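Local structure of uncharacterized protein (Nostoc punctiforme, 2QDR) at residues G33-R41 against W158-L166; R95-S106 against S145-I156. The protein is of unknown function but has the cupin-type double-stranded beta-helix fold and may be a dioxygenase. One frame throughout, in Å; residues are numbered along the deposited sequence. Where two conformers were deposited one is given.

Contact 1 (G33-R41 against W158-L166)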
loop_
_atom_site.group_PDB
_atom_site.type_symbol
_atom_site.label_atom_id
_atom_site.label_comp_id
_atom_site.label_asym_id
_atom_site.label_seq_id
_atom_site.Cartn_x
_atom_site.Cartn_y
_atom_site.Cartn_z
ATOM N N GLY A 33 24.327 16.978 -17.136
ATOM C CA GLY A 33 23.225 17.828 -16.698
ATOM C C GLY A 33 23.155 19.134 -17.474
ATOM O O GLY A 33 22.064 19.673 -17.625
ATOM N N ARG A 34 24.314 19.651 -17.920
ATOM C CA ARG A 34 24.411 20.869 -18.741
ATOM C C ARG A 34 23.805 22.129 -18.090
ATOM O O ARG A 34 23.385 23.048 -18.785
ATOM C CB ARG A 34 23.717 20.571 -20.098
ATOM C CG ARG A 34 24.281 19.391 -20.966
ATOM C CD ARG A 34 25.280 19.849 -22.013
ATOM N NE ARG A 34 24.618 20.766 -22.955
ATOM C CZ ARG A 34 25.201 21.433 -23.955
ATOM N NH1 ARG A 34 26.507 21.309 -24.223
ATOM N NH2 ARG A 34 24.453 22.243 -24.713
HETATM N N MSE A 35 23.801 22.174 -16.761
HETATM C CA MSE A 35 23.204 23.270 -15.996
HETATM C C MSE A 35 24.254 24.346 -15.705
HETATM O O MSE A 35 23.956 25.541 -15.750
HETATM C CB MSE A 35 22.632 22.691 -14.695
HETATM C CG MSE A 35 21.284 23.208 -14.353
HETATM SE SE MSE A 35 20.556 22.418 -12.729
HETATM C CE MSE A 35 18.878 22.116 -13.309
ATOM N N ASN A 36 25.472 23.909 -15.392
ATOM C CA ASN A 36 26.599 24.789 -15.079
ATOM C C ASN A 36 26.390 25.691 -13.844
ATOM O O ASN A 36 26.811 26.833 -13.825
ATOM C CB ASN A 36 27.048 25.588 -16.343
ATOM C CG ASN A 36 27.745 24.712 -17.387
ATOM O OD1 ASN A 36 28.744 24.044 -17.092
ATOM N ND2 ASN A 36 27.274 24.781 -18.624
ATOM N N LEU A 37 25.755 25.145 -12.801
ATOM C CA LEU A 37 25.539 25.873 -11.523
ATOM C C LEU A 37 26.799 25.995 -10.661
ATOM O O LEU A 37 26.798 26.727 -9.668
ATOM C CB LEU A 37 24.458 25.209 -10.661
ATOM C CG LEU A 37 23.006 25.295 -11.097
ATOM C CD1 LEU A 37 22.148 24.469 -10.149
ATOM C CD2 LEU A 37 22.517 26.747 -11.136
ATOM N N SER A 38 27.846 25.253 -11.012
ATOM C CA SER A 38 29.107 25.255 -10.296
ATOM C C SER A 38 29.876 26.553 -10.429
ATOM O O SER A 38 29.767 27.228 -11.447
ATOM C CB SER A 38 29.983 24.154 -10.882
ATOM O OG SER A 38 29.291 22.919 -10.898
ATOM N N GLY A 39 30.641 26.881 -9.387
ATOM C CA GLY A 39 31.514 28.056 -9.339
ATOM C C GLY A 39 31.018 29.429 -9.741
ATOM O O GLY A 39 31.779 30.186 -10.336
ATOM N N ARG A 40 29.779 29.776 -9.395
ATOM C CA ARG A 40 29.223 31.082 -9.789
ATOM C C ARG A 40 29.419 32.228 -8.786
ATOM O O ARG A 40 29.481 32.026 -7.580
ATOM C CB ARG A 40 27.725 30.977 -10.102
ATOM C CG ARG A 40 27.381 30.070 -11.268
ATOM C CD ARG A 40 25.914 30.244 -11.649
ATOM N NE ARG A 40 25.497 29.361 -12.741
ATOM C CZ ARG A 40 24.305 29.394 -13.343
ATOM N NH1 ARG A 40 23.389 30.314 -13.043
ATOM N NH2 ARG A 40 24.042 28.521 -14.316
ATOM N N ARG A 41 29.480 33.435 -9.348
ATOM C CA ARG A 41 29.642 34.680 -8.633
ATOM C C ARG A 41 28.229 35.217 -8.410
ATOM O O ARG A 41 27.440 35.187 -9.345
ATOM C CB ARG A 41 30.436 35.650 -9.495
ATOM C CG ARG A 41 30.871 36.970 -8.859
ATOM C CD ARG A 41 31.495 37.836 -9.963
ATOM N NE ARG A 41 32.113 39.113 -9.561
ATOM C CZ ARG A 41 31.459 40.237 -9.217
ATOM N NH1 ARG A 41 30.126 40.284 -9.126
ATOM N NH2 ARG A 41 32.157 41.327 -8.904
ATOM N N TRP A 158 15.208 34.173 -16.303
ATOM C CA TRP A 158 15.909 33.849 -17.539
ATOM C C TRP A 158 17.174 33.087 -17.186
ATOM O O TRP A 158 18.094 33.658 -16.599
ATOM C CB TRP A 158 16.228 35.140 -18.279
ATOM C CG TRP A 158 16.783 34.980 -19.638
ATOM C CD1 TRP A 158 18.099 34.870 -19.988
ATOM C CD2 TRP A 158 16.037 34.972 -20.858
ATOM N NE1 TRP A 158 18.212 34.775 -21.357
ATOM C CE2 TRP A 158 16.961 34.836 -21.913
ATOM C CE3 TRP A 158 14.674 35.064 -21.161
ATOM C CZ2 TRP A 158 16.566 34.778 -23.254
ATOM C CZ3 TRP A 158 14.281 35.012 -22.495
ATOM C CH2 TRP A 158 15.225 34.864 -23.523
HETATM N N MSE A 159 17.228 31.813 -17.562
HETATM C CA MSE A 159 18.355 30.923 -17.232
HETATM C C MSE A 159 19.153 30.392 -18.429
HETATM O O MSE A 159 18.748 29.438 -19.077
HETATM C CB MSE A 159 17.789 29.758 -16.412
HETATM C CG MSE A 159 17.337 30.185 -15.029
HETATM SE SE MSE A 159 16.140 28.974 -14.137
HETATM C CE MSE A 159 14.537 29.257 -15.192
ATOM N N GLU A 160 20.298 31.013 -18.686
ATOM C CA GLU A 160 21.205 30.643 -19.776
ATOM C C GLU A 160 22.149 29.582 -19.216
ATOM O O GLU A 160 22.908 29.897 -18.317
ATOM C CB GLU A 160 21.972 31.864 -20.250
ATOM C CG GLU A 160 21.080 33.047 -20.668
ATOM C CD GLU A 160 21.859 34.255 -21.145
ATOM O OE1 GLU A 160 23.106 34.194 -21.255
ATOM O OE2 GLU A 160 21.217 35.282 -21.410
ATOM N N ASN A 161 22.118 28.348 -19.733
ATOM C CA ASN A 161 22.934 27.240 -19.181
ATOM C C ASN A 161 24.122 26.697 -19.971
ATOM O O ASN A 161 25.031 26.121 -19.373
ATOM C CB ASN A 161 22.035 26.028 -18.935
ATOM C CG ASN A 161 20.868 26.313 -18.026
ATOM O OD1 ASN A 161 20.869 27.256 -17.232
ATOM N ND2 ASN A 161 19.865 25.461 -18.116
ATOM N N GLY A 162 24.090 26.818 -21.296
ATOM C CA GLY A 162 25.156 26.319 -22.179
ATOM C C GLY A 162 26.590 26.674 -21.820
ATOM O O GLY A 162 26.846 27.606 -21.041
ATOM N N SER A 163 27.527 25.929 -22.406
ATOM C CA SER A 163 28.955 26.128 -22.168
ATOM C C SER A 163 29.457 27.464 -22.717
ATOM O O SER A 163 30.356 28.068 -22.145
ATOM C CB SER A 163 29.729 24.988 -22.817
ATOM O OG SER A 163 29.193 23.748 -22.398
ATOM N N VAL A 164 28.892 27.888 -23.856
ATOM C CA VAL A 164 29.255 29.152 -24.490
ATOM C C VAL A 164 28.174 30.148 -24.060
ATOM O O VAL A 164 27.106 29.732 -23.617
ATOM C CB VAL A 164 29.307 29.051 -26.012
ATOM N N PRO A 165 28.447 31.463 -24.149
ATOM C CA PRO A 165 27.399 32.440 -23.776
ATOM C C PRO A 165 26.252 32.374 -24.792
ATOM O O PRO A 165 26.500 32.162 -25.985
ATOM C CB PRO A 165 28.118 33.788 -23.802
ATOM C CG PRO A 165 29.396 33.564 -24.539
ATOM C CD PRO A 165 29.706 32.104 -24.567
ATOM N N LEU A 166 25.018 32.538 -24.322
ATOM C CA LEU A 166 23.837 32.436 -25.188
ATOM C C LEU A 166 23.771 33.565 -26.224
ATOM O O LEU A 166 24.050 34.728 -25.917
ATOM C CB LEU A 166 22.550 32.348 -24.338
ATOM C CG LEU A 166 21.214 32.091 -25.080
ATOM C CD1 LEU A 166 20.161 31.439 -24.181
ATOM C CD2 LEU A 166 20.645 33.356 -25.773
#

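Contact 2 (R95-S106 against S145-I156)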
loop_
_atom_site.group_PDB
_atom_site.type_symbol
_atom_site.label_atom_id
_atom_site.label_comp_id
_atom_site.label_asym_id
_atom_site.label_seq_id
_atom_site.Cartn_x
_atom_site.Cartn_y
_atom_site.Cartn_z
ATOM N N ARG A 95 16.715 37.919 -13.495
ATOM C CA ARG A 95 15.336 38.352 -13.447
ATOM C C ARG A 95 15.218 39.434 -14.505
ATOM O O ARG A 95 15.753 40.539 -14.334
ATOM C CB ARG A 95 15.031 38.875 -12.061
ATOM C CG ARG A 95 13.597 39.283 -11.810
ATOM C CD ARG A 95 13.546 39.925 -10.462
ATOM N NE ARG A 95 12.239 40.448 -10.090
ATOM C CZ ARG A 95 12.028 41.253 -9.044
ATOM N NH1 ARG A 95 13.034 41.666 -8.260
ATOM N NH2 ARG A 95 10.800 41.686 -8.789
ATOM N N VAL A 96 14.558 39.101 -15.615
ATOM C CA VAL A 96 14.389 40.037 -16.723
ATOM C C VAL A 96 12.967 40.571 -16.742
ATOM O O VAL A 96 12.064 39.933 -16.195
ATOM C CB VAL A 96 14.745 39.411 -18.121
ATOM C CG1 VAL A 96 16.190 38.916 -18.145
ATOM C CG2 VAL A 96 13.796 38.278 -18.531
ATOM N N VAL A 97 12.784 41.752 -17.336
ATOM C CA VAL A 97 11.464 42.358 -17.455
ATOM C C VAL A 97 11.291 42.811 -18.893
ATOM O O VAL A 97 11.992 43.716 -19.350
ATOM C CB VAL A 97 11.251 43.542 -16.499
ATOM C CG1 VAL A 97 9.825 44.118 -16.650
ATOM C CG2 VAL A 97 11.543 43.100 -15.063
ATOM N N LEU A 98 10.359 42.168 -19.594
ATOM C CA LEU A 98 10.052 42.476 -20.977
ATOM C C LEU A 98 8.892 43.475 -21.010
ATOM O O LEU A 98 7.901 43.275 -20.308
ATOM C CB LEU A 98 9.683 41.199 -21.721
ATOM C CG LEU A 98 10.736 40.087 -21.687
ATOM C CD1 LEU A 98 10.251 38.899 -22.488
ATOM C CD2 LEU A 98 12.096 40.541 -22.218
ATOM N N PRO A 99 9.003 44.550 -21.820
ATOM C CA PRO A 99 7.917 45.542 -21.857
ATOM C C PRO A 99 6.649 45.087 -22.614
ATOM O O PRO A 99 6.720 44.122 -23.373
ATOM C CB PRO A 99 8.574 46.729 -22.565
ATOM C CG PRO A 99 9.587 46.132 -23.435
ATOM C CD PRO A 99 10.113 44.933 -22.713
ATOM N N PRO A 100 5.503 45.784 -22.410
ATOM C CA PRO A 100 4.187 45.501 -23.031
ATOM C C PRO A 100 4.150 45.132 -24.524
ATOM O O PRO A 100 3.528 44.129 -24.872
ATOM C CB PRO A 100 3.433 46.820 -22.826
ATOM C CG PRO A 100 3.947 47.329 -21.556
ATOM C CD PRO A 100 5.396 46.939 -21.491
ATOM N N LYS A 101 4.812 45.916 -25.373
ATOM C CA LYS A 101 4.828 45.663 -26.823
ATOM C C LYS A 101 6.047 44.839 -27.290
ATOM O O LYS A 101 6.381 44.872 -28.477
ATOM C CB LYS A 101 4.737 46.992 -27.601
ATOM C CG LYS A 101 3.490 47.827 -27.301
ATOM N N PHE A 102 6.703 44.098 -26.386
ATOM C CA PHE A 102 7.867 43.287 -26.757
ATOM C C PHE A 102 7.443 42.245 -27.777
ATOM O O PHE A 102 6.407 41.607 -27.616
ATOM C CB PHE A 102 8.495 42.616 -25.535
ATOM C CG PHE A 102 9.711 41.786 -25.849
ATOM C CD1 PHE A 102 10.972 42.369 -25.895
ATOM C CD2 PHE A 102 9.602 40.418 -26.077
ATOM C CE1 PHE A 102 12.100 41.612 -26.181
ATOM C CE2 PHE A 102 10.724 39.653 -26.361
ATOM C CZ PHE A 102 11.978 40.254 -26.413
ATOM N N GLU A 103 8.245 42.105 -28.829
ATOM C CA GLU A 103 7.966 41.167 -29.903
ATOM C C GLU A 103 9.303 40.819 -30.558
ATOM O O GLU A 103 10.023 41.715 -30.998
ATOM C CB GLU A 103 6.959 41.778 -30.872
ATOM C CG GLU A 103 6.481 40.838 -31.959
ATOM C CD GLU A 103 5.291 41.389 -32.740
ATOM O OE1 GLU A 103 4.922 42.571 -32.559
ATOM O OE2 GLU A 103 4.715 40.623 -33.538
ATOM N N ALA A 104 9.639 39.528 -30.561
ATOM C CA ALA A 104 10.890 39.026 -31.122
ATOM C C ALA A 104 10.627 38.007 -32.236
ATOM O O ALA A 104 9.571 37.353 -32.252
ATOM C CB ALA A 104 11.746 38.408 -30.020
ATOM N N PRO A 105 11.596 37.856 -33.163
ATOM C CA PRO A 105 11.433 36.927 -34.264
ATOM C C PRO A 105 11.776 35.504 -33.858
ATOM O O PRO A 105 12.307 35.265 -32.769
ATOM C CB PRO A 105 12.444 37.440 -35.285
ATOM C CG PRO A 105 13.548 37.950 -34.455
ATOM C CD PRO A 105 12.913 38.518 -33.221
ATOM N N SER A 106 11.461 34.579 -34.760
ATOM C CA SER A 106 11.727 33.171 -34.580
ATOM C C SER A 106 13.209 32.925 -34.794
ATOM O O SER A 106 13.896 33.743 -35.414
ATOM C CB SER A 106 10.921 32.357 -35.590
ATOM O OG SER A 106 11.261 32.729 -36.919
ATOM N N SER A 145 7.963 33.085 -33.503
ATOM C CA SER A 145 7.928 34.478 -33.046
ATOM C C SER A 145 7.372 34.491 -31.629
ATOM O O SER A 145 6.426 33.752 -31.335
ATOM C CB SER A 145 7.020 35.379 -33.899
ATOM O OG SER A 145 7.383 35.424 -35.263
ATOM N N TRP A 146 7.948 35.317 -30.761
ATOM C CA TRP A 146 7.491 35.385 -29.373
ATOM C C TRP A 146 7.251 36.835 -28.928
ATOM O O TRP A 146 7.897 37.750 -29.427
ATOM C CB TRP A 146 8.428 34.560 -28.454
ATOM C CG TRP A 146 9.854 34.942 -28.423
ATOM C CD1 TRP A 146 10.771 34.785 -29.424
ATOM C CD2 TRP A 146 10.573 35.431 -27.294
ATOM N NE1 TRP A 146 12.004 35.219 -29.008
ATOM C CE2 TRP A 146 11.911 35.613 -27.699
ATOM C CE3 TRP A 146 10.209 35.769 -25.987
ATOM C CZ2 TRP A 146 12.891 36.123 -26.841
ATOM C CZ3 TRP A 146 11.178 36.268 -25.134
ATOM C CH2 TRP A 146 12.505 36.444 -25.565
ATOM N N LYS A 147 6.289 37.014 -28.020
ATOM C CA LYS A 147 5.868 38.338 -27.544
ATOM C C LYS A 147 5.251 38.353 -26.155
ATOM O O LYS A 147 4.877 37.305 -25.626
ATOM C CB LYS A 147 4.798 38.888 -28.500
ATOM C CG LYS A 147 3.523 38.011 -28.576
ATOM C CD LYS A 147 2.514 38.513 -29.573
ATOM C CE LYS A 147 1.359 37.528 -29.668
ATOM N NZ LYS A 147 0.324 37.956 -30.642
ATOM N N VAL A 148 5.116 39.558 -25.600
ATOM C CA VAL A 148 4.502 39.755 -24.295
ATOM C C VAL A 148 3.001 39.930 -24.543
ATOM O O VAL A 148 2.606 40.619 -25.477
ATOM C CB VAL A 148 5.104 40.945 -23.515
ATOM C CG1 VAL A 148 4.320 41.228 -22.236
ATOM C CG2 VAL A 148 6.559 40.668 -23.165
ATOM N N LEU A 149 2.189 39.294 -23.694
ATOM C CA LEU A 149 0.735 39.324 -23.782
ATOM C C LEU A 149 0.089 40.207 -22.737
ATOM O O LEU A 149 0.708 40.554 -21.729
ATOM C CB LEU A 149 0.184 37.915 -23.572
ATOM C CG LEU A 149 0.549 36.837 -24.582
ATOM C CD1 LEU A 149 0.115 35.475 -24.046
ATOM C CD2 LEU A 149 -0.075 37.130 -25.941
ATOM N N GLY A 150 -1.168 40.561 -23.001
ATOM C CA GLY A 150 -1.979 41.370 -22.098
ATOM C C GLY A 150 -1.708 42.850 -21.933
ATOM O O GLY A 150 -2.324 43.472 -21.075
ATOM N N GLY A 151 -0.805 43.423 -22.729
ATOM C CA GLY A 151 -0.488 44.855 -22.632
ATOM C C GLY A 151 0.149 45.334 -21.331
ATOM O O GLY A 151 0.086 46.516 -21.014
ATOM N N GLU A 152 0.742 44.413 -20.577
ATOM C CA GLU A 152 1.420 44.701 -19.319
ATOM C C GLU A 152 2.748 43.982 -19.412
ATOM O O GLU A 152 2.854 42.983 -20.120
ATOM C CB GLU A 152 0.616 44.216 -18.121
ATOM C CG GLU A 152 -0.701 44.974 -17.945
ATOM C CD GLU A 152 -1.542 44.494 -16.757
ATOM O OE1 GLU A 152 -1.308 43.369 -16.245
ATOM O OE2 GLU A 152 -2.463 45.247 -16.354
ATOM N N GLU A 153 3.754 44.485 -18.705
ATOM C CA GLU A 153 5.085 43.871 -18.724
ATOM C C GLU A 153 5.051 42.481 -18.093
ATOM O O GLU A 153 4.132 42.144 -17.344
ATOM C CB GLU A 153 6.132 44.763 -18.025
ATOM C CG GLU A 153 5.947 44.981 -16.511
ATOM C CD GLU A 153 6.986 45.925 -15.903
ATOM O OE1 GLU A 153 7.647 46.693 -16.643
ATOM O OE2 GLU A 153 7.127 45.908 -14.663
ATOM N N ALA A 154 6.048 41.680 -18.433
ATOM C CA ALA A 154 6.163 40.334 -17.917
ATOM C C ALA A 154 7.519 40.198 -17.270
ATOM O O ALA A 154 8.490 40.759 -17.785
ATOM C CB ALA A 154 6.002 39.338 -19.034
ATOM N N GLU A 155 7.571 39.481 -16.140
ATOM C CA GLU A 155 8.818 39.227 -15.405
ATOM C C GLU A 155 9.115 37.741 -15.487
ATOM O O GLU A 155 8.224 36.918 -15.247
ATOM C CB GLU A 155 8.743 39.704 -13.964
ATOM C CG GLU A 155 8.431 41.187 -13.883
ATOM C CD GLU A 155 8.666 41.795 -12.529
ATOM O OE1 GLU A 155 9.521 41.287 -11.775
ATOM O OE2 GLU A 155 8.019 42.825 -12.245
ATOM N N ILE A 156 10.372 37.410 -15.804
ATOM C CA ILE A 156 10.796 36.042 -16.024
ATOM C C ILE A 156 12.163 35.677 -15.461
ATOM O O ILE A 156 13.077 36.498 -15.485
ATOM C CB ILE A 156 10.962 35.814 -17.570
ATOM C CG1 ILE A 156 9.801 36.401 -18.387
ATOM C CG2 ILE A 156 11.123 34.324 -17.928
ATOM C CD1 ILE A 156 9.953 36.242 -19.894
HETATM O O HOH W 1 0.795 42.662 -24.762
#

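Contact 1 (G33-R41 against W158-L166)
The flat carboxamide of N36 takes the carbonyl of N161 in its own plane: N36 ND2 lies 2.7 Å from N161 O and its N-H points almost straight at it (171°), nearly along the C=O axis. The guanidinium of R40 is bordered in its plane by N36 O, which receives NE at 3.0 Å and a weaker bond from NH2; N161 OD1 lies farther off near the same plane, at an edge, and L37 CD2 sits over one face. N36 therefore works twice, its side chain reaching across to the strand and its carbonyl holding the R40 head in place. CG anti to the carbonyl carbon (chi1 -71°) turns the N36 amide toward N161. Replacing N36 by an alanine would probably leave N161 O without this donor and open a gap between the loop and the strand end. N161 itself meets the loop through its CB, 3.3 Å from R34 O, while its amide is used by other strands: ND2 binds E114 OE2 and OD1 accepts from R284 NH1. Beyond it the R34 chain, bent at chi2 and chi3, brings NH1 within 4.1 Å of S163 OG, a loose approach, and NH2 forms a weak, long ion pair with D112. The R40 head also has weak links, to T93 and E241. The arrangement is that of an N-terminal loop, just ahead of strand 41-42, laid over the end of barrel strand 154-160 in a double-stranded beta-helix of the cupin clan.

Contact 2 (R95-S106 against S145-I156)
A104 N lies 2.7 Å from W146 O, its N-H aimed essentially straight at the oxygen, and W146 N returns a bond to A104 O. This pair belongs to one of two antiparallel ladders; V96 with I156 and L98 with A154 build the other, in a different sheet. Between them, the type I turn from P99 to F102 faces the type I' turn from L149 to E152, and one water bridges P100 O, V148 O (2.8 Å) and G151 N. W146 carries the apolar part. With CG between the backbone nitrogen and carbonyl carbon (chi1 59°), one face of its indole takes two partners. A104 CB makes a CH-pi contact, 3.7 Å from the centroid of the W146 five-membered ring. The edge of F102 meets the six-membered ring in a T-shaped pair, planes at 61°. L98 CD1 touches both W146 CZ3 and I156 CD1, while V148 CG2 touches both L98 CB (3.5 Å) and F102 CB. At the other end R95 and E155 form a long salt bridge: R95 NH2 stands 3.3 Å from E155 OE1, on its syn lone pair, and NE adds a weak arm. The two flat groups are turned 37° apart. R95 NH1 also binds N59 OD1, and E155 OE2 has a weak, long ion pair with K119. The chemistry thus splits by face: V96 packs on I156, and L98 on I156 and W146, in an apolar interior, whereas V97 and E155 share the opposite face with a salt bridge that probably offsets the charge of buried R95.

Strand 154-160 serves both contacts: contact 2 uses its start, contact 1 its end and the loop beyond. Both are partly buried. Contact 1 lies nearer the middle of the chain, about 10 Å from its centre against about 19 Å for contact 2, and none of its touching residues is fully exposed, yet it buries far less surface, 269 against 1006 Å². It is a loop-to-strand junction resting on one side-chain hydrogen bond; contact 2 pairs strand segments in two sheets and runs from a buried apolar side to exposed P100, E103 and S145. Contact 2 is nested in the chain loop closed by contact 1, and the two meet where W158 packs on W146 and V96.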